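Local atomic coordinates of endo-1,3-beta-glucanase, family GH16 (Zobellia galactanivorans, PDB entry 4BPZ), a protein that probably hydrolyses internal beta-1,3-glucosidic linkages of the algal storage glucan laminarin, as a calcium-binding member of glycoside hydrolase family 16. Residues P138-I143 against P217-H222; L173-I179 against L202-Y208. The protein carries 1 engineered substitution. All blocks are in the same frame, centred on the assembly; numbering follows the deposited sequence.

Contact 1 of 2, residues P138-I143 against P217-H222. Engineered in segment 138-143: Ser142 (natural residue Glu).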
ATOM      1  N   PRO A 138       4.923  14.179  -5.554  1.00 15.33           N
ATOM      2  CA  PRO A 138       4.185  13.193  -6.383  1.00 14.91           C
ATOM      3  C   PRO A 138       4.872  12.942  -7.759  1.00 14.25           C
ATOM      4  O   PRO A 138       4.290  12.257  -8.607  1.00 14.82           O
ATOM      5  CB  PRO A 138       2.854  13.889  -6.611  1.00 16.10           C
ATOM      6  CG  PRO A 138       3.176  15.386  -6.669  1.00 18.60           C
ATOM      7  CD  PRO A 138       4.254  15.526  -5.567  1.00 17.51           C
ATOM      8  N   ALA A 139       6.093  13.501  -7.954  1.00 15.11           N
ATOM      9  CA  ALA A 139       6.714  13.363  -9.307  1.00 14.90           C
ATOM     10  C   ALA A 139       7.115  11.935  -9.681  1.00 13.62           C
ATOM     11  O   ALA A 139       7.153  11.602 -10.839  1.00 15.05           O
ATOM     12  CB  ALA A 139       7.986  14.301  -9.392  1.00 18.03           C
ATOM     13  N   CYS A 140       7.299  11.096  -8.637  1.00 13.67           N
ATOM     14  CA  CYS A 140       7.609   9.689  -8.887  1.00 13.97           C
ATOM     15  C   CYS A 140       6.362   8.907  -9.293  1.00 13.66           C
ATOM     16  O   CYS A 140       6.493   7.803  -9.831  1.00 14.05           O
ATOM     17  CB  CYS A 140       8.162   9.060  -7.626  1.00 14.01           C
ATOM     18  SG  CYS A 140       7.145   9.253  -6.114  1.00 14.47           S
ATOM     19  N   GLY A 141       5.172   9.441  -9.049  1.00 13.35           N
ATOM     20  CA  GLY A 141       3.942   8.750  -9.307  1.00 14.71           C
ATOM     21  C   GLY A 141       3.558   7.782  -8.196  1.00 14.52           C
ATOM     22  O   GLY A 141       4.420   7.198  -7.492  1.00 14.02           O
ATOM     23  N   SER A 142       2.263   7.553  -8.111  1.00 16.20           N
ATOM     24  CA  SER A 142       1.759   6.515  -7.267  0.50 12.67           C
ATOM     25  C   SER A 142       0.408   6.046  -7.710  1.00 13.87           C
ATOM     26  O   SER A 142      -0.382   6.818  -8.286  1.00 13.30           O
ATOM     27  CB  SER A 142       1.550   7.260  -6.036  0.50 11.87           C
ATOM     28  OG  SER A 142       1.031   6.396  -5.030  0.50 10.18           O
ATOM     29  N   ILE A 143       0.174   4.747  -7.527  1.00 14.20           N
ATOM     30  CA  ILE A 143      -1.085   4.108  -7.799  1.00 13.54           C
ATOM     31  C   ILE A 143      -1.652   3.502  -6.530  1.00 13.09           C
ATOM     32  O   ILE A 143      -0.983   2.688  -5.863  1.00 13.07           O
ATOM     33  CB  ILE A 143      -0.917   3.002  -8.778  1.00 14.44           C
ATOM     34  CG1 ILE A 143      -0.231   3.499 -10.066  1.00 16.22           C
ATOM     35  CG2 ILE A 143      -2.267   2.297  -9.146  1.00 16.59           C
ATOM     36  CD1 ILE A 143       0.173   2.437 -11.041  1.00 18.51           C
ATOM     37  N   PRO A 217       4.332   9.668 -14.785  1.00 16.65           N
ATOM     38  CA  PRO A 217       5.400   8.813 -14.239  1.00 14.46           C
ATOM     39  C   PRO A 217       5.042   7.333 -14.174  1.00 14.69           C
ATOM     40  O   PRO A 217       5.714   6.520 -13.333  1.00 17.82           O
ATOM     41  CB  PRO A 217       5.647   9.430 -12.863  1.00 16.15           C
ATOM     42  CG  PRO A 217       4.301  10.050 -12.518  1.00 21.54           C
ATOM     43  CD  PRO A 217       3.668  10.520 -13.773  1.00 19.19           C
ATOM     44  N   TYR A 218       4.236   6.851 -15.068  1.00 13.39           N
ATOM     45  CA  TYR A 218       3.732   5.479 -15.048  1.00 13.24           C
ATOM     46  C   TYR A 218       4.303   4.655 -16.195  1.00 11.79           C
ATOM     47  O   TYR A 218       3.680   3.766 -16.731  1.00 12.15           O
ATOM     48  CB  TYR A 218       2.212   5.432 -15.066  1.00 13.90           C
ATOM     49  CG  TYR A 218       1.577   6.192 -13.894  1.00 13.04           C
ATOM     50  CD1 TYR A 218       1.770   5.757 -12.604  1.00 14.60           C
ATOM     51  CD2 TYR A 218       0.799   7.311 -14.079  1.00 16.49           C
ATOM     52  CE1 TYR A 218       1.169   6.401 -11.529  1.00 14.40           C
ATOM     53  CE2 TYR A 218       0.216   7.956 -13.024  1.00 15.88           C
ATOM     54  CZ  TYR A 218       0.370   7.531 -11.755  1.00 13.54           C
ATOM     55  OH  TYR A 218      -0.280   8.141 -10.699  1.00 13.24           O
ATOM     56  N   ASN A 219       5.575   4.963 -16.582  1.00 13.25           N
ATOM     57  CA  ASN A 219       6.283   4.207 -17.656  1.00 12.47           C
ATOM     58  C   ASN A 219       7.667   3.832 -17.214  1.00 12.26           C
ATOM     59  O   ASN A 219       8.542   3.525 -18.052  1.00 13.01           O
ATOM     60  CB  ASN A 219       6.294   5.002 -18.976  1.00 13.03           C
ATOM     61  CG  ASN A 219       4.853   5.228 -19.433  1.00 12.69           C
ATOM     62  OD1 ASN A 219       4.144   4.339 -19.906  1.00 13.97           O
ATOM     63  ND2 ASN A 219       4.429   6.456 -19.174  1.00 16.29           N
ATOM     64  N   ALA A 220       7.909   3.823 -15.910  1.00 11.92           N
ATOM     65  CA  ALA A 220       9.175   3.501 -15.317  1.00 11.41           C
ATOM     66  C   ALA A 220       8.868   2.633 -14.073  1.00 11.49           C
ATOM     67  O   ALA A 220       7.715   2.548 -13.648  1.00 11.87           O
ATOM     68  CB  ALA A 220       9.928   4.758 -14.947  1.00 12.93           C
ATOM     69  N   PRO A 221       9.865   2.079 -13.408  1.00 11.65           N
ATOM     70  CA  PRO A 221       9.535   1.047 -12.389  1.00 11.99           C
ATOM     71  C   PRO A 221       8.830   1.608 -11.201  1.00 11.59           C
ATOM     72  O   PRO A 221       9.169   2.714 -10.737  1.00 11.79           O
ATOM     73  CB  PRO A 221      10.906   0.478 -11.989  1.00 13.61           C
ATOM     74  CG  PRO A 221      11.733   0.591 -13.323  1.00 12.92           C
ATOM     75  CD  PRO A 221      11.318   2.029 -13.776  1.00 12.61           C
ATOM     76  N   HIS A 222       7.919   0.828 -10.666  1.00 10.92           N
ATOM     77  CA  HIS A 222       7.271   1.095  -9.344  1.00 10.69           C
ATOM     78  C   HIS A 222       7.503  -0.090  -8.459  1.00 11.06           C
ATOM     79  O   HIS A 222       7.820  -1.180  -8.890  1.00 13.38           O
ATOM     80  CB  HIS A 222       5.737   1.299  -9.532  1.00 11.98           C
ATOM     81  CG  HIS A 222       5.318   2.632 -10.026  1.00 10.84           C
ATOM     82  ND1 HIS A 222       5.765   3.338 -11.083  1.00 13.38           N
ATOM     83  CD2 HIS A 222       4.309   3.343  -9.453  1.00 10.07           C
ATOM     84  CE1 HIS A 222       5.090   4.536 -11.099  1.00 10.39           C
ATOM     85  NE2 HIS A 222       4.203   4.520 -10.096  1.00 15.76           N
TER
HETATM   86  O   HOH W   1       8.209   6.872 -11.959  1.00 14.39           O

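Contact 2 of 2, residues L173-I179 against L202-Y208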
ATOM      1  N   LEU A 173      -6.745  11.811  -8.614  1.00 16.64           N
ATOM      2  CA  LEU A 173      -8.106  11.455  -9.029  1.00 16.32           C
ATOM      3  C   LEU A 173      -8.304   9.990  -8.897  1.00 14.17           C
ATOM      4  O   LEU A 173      -7.334   9.243  -8.812  1.00 15.53           O
ATOM      5  CB  LEU A 173      -8.515  12.013 -10.414  1.00 21.41           C
ATOM      6  CG  LEU A 173      -7.435  11.856 -11.458  1.00 21.00           C
ATOM      7  CD1 LEU A 173      -7.209  10.452 -11.848  1.00 23.49           C
ATOM      8  CD2 LEU A 173      -7.879  12.597 -12.720  1.00 26.74           C
ATOM      9  N   GLY A 174      -9.533   9.551  -8.895  1.00 14.11           N
ATOM     10  CA  GLY A 174      -9.840   8.169  -8.812  1.00 14.50           C
ATOM     11  C   GLY A 174     -11.295   7.934  -8.582  1.00 13.97           C
ATOM     12  O   GLY A 174     -12.141   8.743  -8.913  1.00 14.36           O
ATOM     13  N   GLY A 175     -11.600   6.768  -8.005  1.00 14.44           N
ATOM     14  CA  GLY A 175     -12.981   6.356  -7.780  1.00 15.71           C
ATOM     15  C   GLY A 175     -13.112   5.557  -6.511  1.00 14.29           C
ATOM     16  O   GLY A 175     -12.134   5.264  -5.798  1.00 14.79           O
ATOM     17  N   THR A 176     -14.330   5.155  -6.247  1.00 15.83           N
ATOM     18  CA  THR A 176     -14.649   4.290  -5.104  1.00 16.90           C
ATOM     19  C   THR A 176     -15.652   3.233  -5.564  1.00 16.03           C
ATOM     20  O   THR A 176     -16.310   3.380  -6.627  1.00 18.00           O
ATOM     21  CB  THR A 176     -15.312   5.003  -3.883  1.00 20.97           C
ATOM     22  OG1 THR A 176     -16.564   5.514  -4.345  1.00 22.97           O
ATOM     23  CG2 THR A 176     -14.416   6.049  -3.375  1.00 21.02           C
ATOM     24  N   THR A 177     -15.806   2.208  -4.795  1.00 17.28           N
ATOM     25  CA  THR A 177     -16.772   1.196  -5.106  1.00 18.65           C
ATOM     26  C   THR A 177     -17.307   0.575  -3.874  1.00 16.31           C
ATOM     27  O   THR A 177     -16.630   0.474  -2.870  1.00 17.13           O
ATOM     28  CB  THR A 177     -16.169   0.136  -6.075  1.00 19.04           C
ATOM     29  OG1 THR A 177     -17.199  -0.432  -6.865  1.00 25.81           O
ATOM     30  CG2 THR A 177     -15.284  -0.908  -5.369  1.00 19.03           C
ATOM     31  N   PRO A 178     -18.560   0.120  -3.866  1.00 17.61           N
ATOM     32  CA  PRO A 178     -19.098  -0.526  -2.657  1.00 18.58           C
ATOM     33  C   PRO A 178     -18.460  -1.864  -2.433  1.00 18.25           C
ATOM     34  O   PRO A 178     -18.100  -2.628  -3.364  1.00 19.18           O
ATOM     35  CB  PRO A 178     -20.616  -0.677  -2.953  1.00 20.88           C
ATOM     36  CG  PRO A 178     -20.907   0.059  -4.124  1.00 24.46           C
ATOM     37  CD  PRO A 178     -19.639   0.465  -4.815  1.00 19.81           C
ATOM     38  N   ILE A 179     -18.323  -2.243  -1.188  1.00 17.94           N
ATOM     39  CA  ILE A 179     -17.825  -3.565  -0.821  1.00 18.69           C
ATOM     40  C   ILE A 179     -18.626  -4.121   0.326  1.00 18.95           C
ATOM     41  O   ILE A 179     -19.048  -3.343   1.213  1.00 19.19           O
ATOM     42  CB  ILE A 179     -16.291  -3.509  -0.429  1.00 17.06           C
ATOM     43  CG1 ILE A 179     -15.679  -4.930  -0.258  1.00 18.34           C
ATOM     44  CG2 ILE A 179     -15.998  -2.661   0.752  1.00 16.00           C
ATOM     45  CD1 ILE A 179     -14.160  -4.994  -0.223  1.00 17.08           C
ATOM     46  N   LEU A 202     -11.788  -4.224  -8.068  1.00 13.29           N
ATOM     47  CA  LEU A 202     -12.190  -4.966  -6.869  1.00 13.26           C
ATOM     48  C   LEU A 202     -12.901  -6.179  -7.403  1.00 14.87           C
ATOM     49  O   LEU A 202     -13.972  -6.033  -8.036  1.00 15.34           O
ATOM     50  CB  LEU A 202     -13.147  -4.166  -6.015  1.00 14.23           C
ATOM     51  CG  LEU A 202     -13.784  -5.008  -4.867  1.00 16.05           C
ATOM     52  CD1 LEU A 202     -12.740  -5.545  -3.943  1.00 18.24           C
ATOM     53  CD2 LEU A 202     -14.777  -4.128  -4.087  1.00 19.57           C
ATOM     54  N   ASP A 203     -12.305  -7.366  -7.267  1.00 14.64           N
ATOM     55  CA  ASP A 203     -12.811  -8.562  -7.909  1.00 15.92           C
ATOM     56  C   ASP A 203     -12.943  -8.216  -9.438  1.00 16.92           C
ATOM     57  O   ASP A 203     -11.955  -7.871 -10.054  1.00 17.32           O
ATOM     58  CB  ASP A 203     -14.071  -9.067  -7.187  1.00 18.27           C
ATOM     59  CG  ASP A 203     -13.737  -9.475  -5.758  1.00 19.86           C
ATOM     60  OD1 ASP A 203     -12.670 -10.067  -5.519  1.00 21.43           O
ATOM     61  OD2 ASP A 203     -14.618  -9.330  -4.935  1.00 28.85           O
ATOM     62  N   ASP A 204     -14.137  -8.284 -10.005  1.00 17.01           N
ATOM     63  CA  ASP A 204     -14.290  -7.960 -11.418  1.00 16.75           C
ATOM     64  C   ASP A 204     -14.900  -6.601 -11.684  1.00 18.08           C
ATOM     65  O   ASP A 204     -15.202  -6.343 -12.848  1.00 20.21           O
ATOM     66  CB  ASP A 204     -15.135  -9.064 -12.065  1.00 19.27           C
ATOM     67  CG  ASP A 204     -14.444 -10.403 -11.997  1.00 18.52           C
ATOM     68  OD1 ASP A 204     -13.191 -10.538 -12.148  1.00 23.10           O
ATOM     69  OD2 ASP A 204     -15.144 -11.392 -11.738  1.00 25.85           O
ATOM     70  N   THR A 205     -15.025  -5.765 -10.689  1.00 16.67           N
ATOM     71  CA  THR A 205     -15.586  -4.410 -10.855  1.00 17.24           C
ATOM     72  C   THR A 205     -14.475  -3.455 -11.056  1.00 14.90           C
ATOM     73  O   THR A 205     -13.576  -3.399 -10.209  1.00 14.84           O
ATOM     74  CB  THR A 205     -16.413  -4.081  -9.605  1.00 18.58           C
ATOM     75  OG1 THR A 205     -17.439  -5.076  -9.441  1.00 20.37           O
ATOM     76  CG2 THR A 205     -17.074  -2.687  -9.765  1.00 20.75           C
ATOM     77  N   LEU A 206     -14.542  -2.663 -12.115  1.00 15.31           N
ATOM     78  CA  LEU A 206     -13.565  -1.604 -12.305  1.00 13.93           C
ATOM     79  C   LEU A 206     -13.828  -0.494 -11.320  1.00 14.47           C
ATOM     80  O   LEU A 206     -14.931   0.044 -11.250  1.00 16.16           O
ATOM     81  CB  LEU A 206     -13.657  -1.117 -13.743  1.00 15.07           C
ATOM     82  CG  LEU A 206     -12.622  -0.002 -14.060  1.00 14.24           C
ATOM     83  CD1 LEU A 206     -11.227  -0.576 -14.243  1.00 13.86           C
ATOM     84  CD2 LEU A 206     -13.050   0.772 -15.341  1.00 17.23           C
ATOM     85  N   VAL A 207     -12.800  -0.136 -10.546  1.00 13.22           N
ATOM     86  CA  VAL A 207     -12.909   1.004  -9.650  1.00 14.00           C
ATOM     87  C   VAL A 207     -12.529   2.271 -10.376  1.00 13.23           C
ATOM     88  O   VAL A 207     -13.226   3.299 -10.279  1.00 15.10           O
ATOM     89  CB  VAL A 207     -12.060   0.788  -8.371  1.00 14.15           C
ATOM     90  CG1 VAL A 207     -12.339   1.890  -7.413  1.00 16.82           C
ATOM     91  CG2 VAL A 207     -12.378  -0.562  -7.734  1.00 15.97           C
ATOM     92  N   TYR A 208     -11.444   2.228 -11.119  1.00 12.98           N
ATOM     93  CA  TYR A 208     -11.045   3.396 -11.916  1.00 12.85           C
ATOM     94  C   TYR A 208     -10.080   2.919 -13.014  1.00 12.11           C
ATOM     95  O   TYR A 208      -9.274   2.010 -12.784  1.00 13.10           O
ATOM     96  CB  TYR A 208     -10.355   4.479 -11.047  1.00 13.73           C
ATOM     97  CG  TYR A 208     -10.410   5.851 -11.662  1.00 13.73           C
ATOM     98  CD1 TYR A 208     -11.549   6.645 -11.534  1.00 13.98           C
ATOM     99  CD2 TYR A 208      -9.343   6.364 -12.404  1.00 13.45           C
ATOM    100  CE1 TYR A 208     -11.622   7.892 -12.136  1.00 13.43           C
ATOM    101  CE2 TYR A 208      -9.367   7.624 -13.007  1.00 14.86           C
ATOM    102  CZ  TYR A 208     -10.540   8.422 -12.836  1.00 15.02           C
ATOM    103  OH  TYR A 208     -10.601   9.660 -13.353  1.00 16.62           O
TER
HETATM  104  O   HOH W   2     -15.935   3.269  -9.589  1.00 27.74           O
HETATM  105  O   HOH W   3     -16.826   1.015  -9.451  1.00 29.58           O

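Contact 1 of 2, residues P138-I143 against P217-H222
Tyr218, with CG anti to its own carbonyl carbon (chi1 -58°), extends its phenol ring to Ser142 and Ile143; Ile143 carries CG1 in the same sense (chi1 -55°), which sets that branch beside the ring. The contact belongs to the jelly-roll beta-sandwich of the family 16 glucanases, where a loop leading into strand 222-230 packs on the start of strand 142-144. Tyr218 OH donates to the carbonyl Ser142 O at 2.8 Å, arriving from above the carbonyl plane, 41° out of it. Further back on the ring, Tyr218 CE1 lies 3.5 Å from Ile143 CG1, the two side chains crossing obliquely. Tyrosine suits this buried place because one flat group supplies both an apolar flank and a polar end; Trp162 meets its ring edge-to-face. Replacing Tyr218 by an alanine would probably cost Ser142 O this donor and open a gap beside Ile143. The serine is an engineered replacement for the natural Glu; its backbone takes the bond, while its CB points away from 217-222, and its OG hydrogen-bonds Thr116 O beside the glycan pocket.

Before the strand, Pro138 to Gly141 form a type I turn, closed by Gly141 N to Pro138 O at 3.0 Å. Pro217 packs against the end of this turn, its CG 3.5 Å from Gly141 CA. Glycine is needed here: a CB would collide with that proline ring, and these backbone angles would also jam it against Cys140 O. Pro217 CB, in turn, rests 3.3 Å from Ala139 O. His222, edge-to-face with Trp193, brings CE1 to 3.8 Å from Cys140 O. A water bridges the two segments, lying 2.9 Å from both Cys140 O and Pro217 O.

Contact 2 of 2, residues L173-I179 against L202-Y208
Tyr208 lays its ring against Gly174 where edge strands of the two facing sheets of the beta-sandwich draw together. Strands 173-178 and 205-208 run roughly antiparallel, at 145°, with axes only 5.4 Å apart, yet no direct hydrogen bond joins them. From the backbone outward, Tyr208 CB lies 4.0 Å from Gly175 N, and CD1 presses to 3.2 Å from Gly174 C. Gly174 CA stands over one face of the Tyr208 ring in a CH-pi contact, 3.7 Å from the ring centroid, while Tyr208 CE1 reaches Gly174 O at 3.4 Å. On the far side of the ring Tyr208 CE2 meets Leu173 CD1 at 3.7 Å, and the hydroxyl oxygen ends near both methyls of that leucine. Gly175 suits its place because a CB would strike Val207 O. Val207 and Tyr208 together face Val200 of strand 197-202, a classic beta bulge.

Toward the type II' turn of Leu202 to Thr205, the packing becomes aliphatic. Thr177 holds OG1 anti to its backbone N (chi1 -152°), and its CG2 is thereby sent 3.5 Å from Leu202 CD2, where Ile179 also packs. Waters supply the polar links: one donates to Thr176 O and Val207 O, and another sits 3.0 Å from Thr177 OG1 and donates to Leu206 O.

How the contacts relate
Contact 1 is a buried junction beside the glycan pocket, whereas contact 2 is only partly buried and lies away from the annotated sites. Their centres are 20 Å apart and their nearest atoms about 7 Å, so they do not touch. Strand 155-163 ties them together, pairing antiparallel with both 142-144 and 170-178; the chain also passes from strand 205-211 of contact 2 into the loop of contact 1. Chemistry follows place: in contact 1 a side-chain hydroxyl bonds directly to a backbone carbonyl in the interior, but in contact 2 no hydrogen bond crosses directly, and two waters bridge the strands instead. Each contact also depends on a glycine that lets the opposing segment approach.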